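Local coordinates for Yop proteins translocation protein H (Yersinia pestis, PDB 1Z21) that may regulate assembly of the type III secretion injectisome by controlling secretion or polymerisation of the needle subunit, and contributes to virulence, at residues A[79-84]-A[95-100]. Residues are numbered along the deposited sequence; the frame is centred on the assembly and turned at random.
Sequences QVLEGI and YLSELI
L81 and I100 meet side by side, pointing in opposite directions, and form the heart of an apolar contact between the end of helix 71-82 and the first turns of helix 94-107. The two branches of I100 divide the work. CG2 presses on L81 CD1 at 3.4 Å, tighter than usual for two carbons, whereas the longer arm carries CD1 against both L81 CG and V80 CG1, 3.7 Å from the latter. A beta-branched residue suits this place because its branches leave CB in different directions, CG2 against L81 and CD1 towards V80, L81 and I84. V80 meets it with CG1, its compact side chain fitting the buried helix face. The forked end of L81 serves two partners, CD1 meeting I100 and CD2 meeting S97.

I84, near the end of helix 71-82, reaches towards L96. Its CG1 stands between the backbone N and the carbonyl carbon (chi1 67°) and this long arm then extends fully, bringing CD1 to 3.9 Å from L96 CG, a branch point with a broad apolar surface; the two side chains run nearly perpendicular. The same methyl lies 4.1 Å from I100 CD1, closing the apolar patch.

S97 lies against L81 and I84, small enough to let the helices come close: its CA and that of L81 are 6.3 Å apart. L81 CD2 rests 3.5 Å from S97 CA. OG touches the same L81 methyl and, at 3.6 Å, I84 CD1; methyls offer it only van der Waals contact, and a hydrogen bond to L93 O satisfies it separately.

On the 79-84 side, R36 of helix 25-43 hydrogen-bonds to the carbonyl oxygens of Q79 and V80, tying this helix end to the bundle. The arrangement is helix-helix packing between the last two helices of YopR's five-helix core domain, which resembles one domain of the secretion regulator YopN.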
ATOM      1  N   GLN A  79       3.437   4.895  -1.956  1.00 15.94           N
ATOM      2  CA  GLN A  79       2.634   5.438  -3.052  1.00 16.40           C
ATOM      3  C   GLN A  79       1.184   5.701  -2.638  1.00 16.78           C
ATOM      4  O   GLN A  79       0.607   6.698  -3.029  1.00 16.75           O
ATOM      5  CB  GLN A  79       2.715   4.542  -4.288  1.00 16.77           C
ATOM      6  CG  GLN A  79       2.015   5.143  -5.527  1.00 17.01           C
ATOM      7  CD  GLN A  79       2.656   6.439  -6.008  1.00 18.78           C
ATOM      8  OE1 GLN A  79       3.875   6.624  -5.883  1.00 19.67           O
ATOM      9  NE2 GLN A  79       1.842   7.334  -6.575  1.00 17.66           N
ATOM     10  N   VAL A  80       0.605   4.829  -1.824  1.00 17.05           N
ATOM     11  CA  VAL A  80      -0.719   5.063  -1.261  1.00 17.37           C
ATOM     12  C   VAL A  80      -0.760   6.432  -0.553  1.00 18.97           C
ATOM     13  O   VAL A  80      -1.687   7.223  -0.754  1.00 18.45           O
ATOM     14  CB  VAL A  80      -1.144   3.920  -0.290  1.00 17.01           C
ATOM     15  CG1 VAL A  80      -2.357   4.310   0.534  1.00 16.02           C
ATOM     16  CG2 VAL A  80      -1.445   2.639  -1.059  1.00 16.56           C
ATOM     17  N   LEU A  81       0.242   6.703   0.279  1.00 20.62           N
ATOM     18  CA  LEU A  81       0.317   7.979   0.994  1.00 22.74           C
ATOM     19  C   LEU A  81       0.273   9.178   0.044  1.00 24.30           C
ATOM     20  O   LEU A  81      -0.355  10.184   0.360  1.00 24.25           O
ATOM     21  CB  LEU A  81       1.585   8.056   1.849  1.00 23.06           C
ATOM     22  CG  LEU A  81       1.509   7.445   3.252  1.00 24.60           C
ATOM     23  CD1 LEU A  81       2.889   7.341   3.830  1.00 25.57           C
ATOM     24  CD2 LEU A  81       0.623   8.265   4.178  1.00 25.74           C
ATOM     25  N   GLU A  82       0.949   9.082  -1.101  1.00 26.26           N
ATOM     26  CA  GLU A  82       0.949  10.173  -2.085  1.00 28.16           C
ATOM     27  C   GLU A  82      -0.448  10.577  -2.574  1.00 29.39           C
ATOM     28  O   GLU A  82      -0.662  11.734  -2.940  1.00 29.91           O
ATOM     29  CB  GLU A  82       1.815   9.829  -3.304  1.00 28.48           C
ATOM     30  CG  GLU A  82       3.312   9.903  -3.088  1.00 30.18           C
ATOM     31  CD  GLU A  82       3.810  11.306  -2.750  1.00 31.86           C
ATOM     32  OE1 GLU A  82       2.993  12.238  -2.655  1.00 34.24           O
ATOM     33  OE2 GLU A  82       5.029  11.476  -2.579  1.00 34.39           O
ATOM     34  N   GLY A  83      -1.377   9.621  -2.603  1.00 30.38           N
ATOM     35  CA  GLY A  83      -2.747   9.871  -3.013  1.00 31.24           C
ATOM     36  C   GLY A  83      -3.753  10.109  -1.895  1.00 32.00           C
ATOM     37  O   GLY A  83      -4.948  10.164  -2.156  1.00 32.58           O
ATOM     38  N   ILE A  84      -3.285  10.236  -0.656  1.00 32.62           N
ATOM     39  CA  ILE A  84      -4.149  10.612   0.463  1.00 33.35           C
ATOM     40  C   ILE A  84      -3.528  11.788   1.225  1.00 33.92           C
ATOM     41  O   ILE A  84      -3.869  12.045   2.384  1.00 34.82           O
ATOM     42  CB  ILE A  84      -4.415   9.398   1.395  1.00 33.24           C
ATOM     43  CG1 ILE A  84      -3.130   8.948   2.106  1.00 33.21           C
ATOM     44  CG2 ILE A  84      -4.995   8.238   0.601  1.00 33.81           C
ATOM     45  CD1 ILE A  84      -3.309   7.754   3.039  1.00 33.20           C
ATOM     46  N   TYR A  95      -5.480   9.333   9.944  1.00 27.08           N
ATOM     47  CA  TYR A  95      -5.593   8.016  10.537  1.00 25.26           C
ATOM     48  C   TYR A  95      -4.860   6.988   9.697  1.00 24.04           C
ATOM     49  O   TYR A  95      -3.998   6.284  10.211  1.00 22.88           O
ATOM     50  CB  TYR A  95      -7.056   7.612  10.679  1.00 24.78           C
ATOM     51  CG  TYR A  95      -7.294   6.446  11.600  1.00 23.91           C
ATOM     52  CD1 TYR A  95      -7.713   6.654  12.908  1.00 23.23           C
ATOM     53  CD2 TYR A  95      -7.124   5.128  11.162  1.00 23.54           C
ATOM     54  CE1 TYR A  95      -7.944   5.593  13.760  1.00 23.89           C
ATOM     55  CE2 TYR A  95      -7.360   4.053  12.009  1.00 23.50           C
ATOM     56  CZ  TYR A  95      -7.766   4.297  13.314  1.00 23.44           C
ATOM     57  OH  TYR A  95      -8.008   3.259  14.176  1.00 22.88           O
ATOM     58  N   LEU A  96      -5.196   6.913   8.411  1.00 23.01           N
ATOM     59  CA  LEU A  96      -4.573   5.932   7.514  1.00 22.13           C
ATOM     60  C   LEU A  96      -3.106   6.282   7.298  1.00 21.77           C
ATOM     61  O   LEU A  96      -2.245   5.407   7.244  1.00 21.35           O
ATOM     62  CB  LEU A  96      -5.324   5.845   6.174  1.00 22.02           C
ATOM     63  CG  LEU A  96      -4.776   4.856   5.125  1.00 21.87           C
ATOM     64  CD1 LEU A  96      -4.594   3.444   5.682  1.00 20.78           C
ATOM     65  CD2 LEU A  96      -5.673   4.813   3.885  1.00 21.05           C
ATOM     66  N   SER A  97      -2.818   7.570   7.192  1.00 21.30           N
ATOM     67  CA  SER A  97      -1.451   8.026   7.039  1.00 21.62           C
ATOM     68  C   SER A  97      -0.590   7.592   8.217  1.00 20.59           C
ATOM     69  O   SER A  97       0.548   7.172   8.039  1.00 20.31           O
ATOM     70  CB  SER A  97      -1.428   9.541   6.876  1.00 21.86           C
ATOM     71  OG  SER A  97      -2.110   9.886   5.692  1.00 24.13           O
ATOM     72  N   GLU A  98      -1.147   7.678   9.424  1.00 20.24           N
ATOM     73  CA  GLU A  98      -0.414   7.321  10.638  1.00 19.41           C
ATOM     74  C   GLU A  98      -0.202   5.814  10.714  1.00 18.30           C
ATOM     75  O   GLU A  98       0.874   5.351  11.080  1.00 17.95           O
ATOM     76  CB  GLU A  98      -1.150   7.805  11.889  1.00 19.98           C
ATOM     77  CG  GLU A  98      -0.514   7.371  13.208  1.00 21.11           C
ATOM     78  CD  GLU A  98       0.902   7.873  13.400  1.00 24.87           C
ATOM     79  OE1 GLU A  98       1.336   8.770  12.653  1.00 26.20           O
ATOM     80  OE2 GLU A  98       1.591   7.372  14.317  1.00 26.14           O
ATOM     81  N   LEU A  99      -1.242   5.065  10.373  1.00 17.57           N
ATOM     82  CA  LEU A  99      -1.166   3.609  10.269  1.00 17.95           C
ATOM     83  C   LEU A  99      -0.048   3.171   9.336  1.00 16.59           C
ATOM     84  O   LEU A  99       0.714   2.260   9.644  1.00 15.93           O
ATOM     85  CB  LEU A  99      -2.473   3.063   9.696  1.00 18.86           C
ATOM     86  CG  LEU A  99      -3.232   1.993  10.442  1.00 22.26           C
ATOM     87  CD1 LEU A  99      -3.307   2.318  11.933  1.00 22.94           C
ATOM     88  CD2 LEU A  99      -4.621   1.912   9.818  1.00 22.58           C
ATOM     89  N   ILE A 100       0.012   3.811   8.169  1.00 16.18           N
ATOM     90  CA  ILE A 100       0.996   3.478   7.159  1.00 15.80           C
ATOM     91  C   ILE A 100       2.384   3.714   7.695  1.00 15.74           C
ATOM     92  O   ILE A 100       3.279   2.883   7.552  1.00 15.16           O
ATOM     93  CB  ILE A 100       0.753   4.296   5.878  1.00 16.15           C
ATOM     94  CG1 ILE A 100      -0.469   3.733   5.155  1.00 16.23           C
ATOM     95  CG2 ILE A 100       1.993   4.260   4.976  1.00 16.04           C
ATOM     96  CD1 ILE A 100      -0.884   4.541   3.936  1.00 17.18           C
TER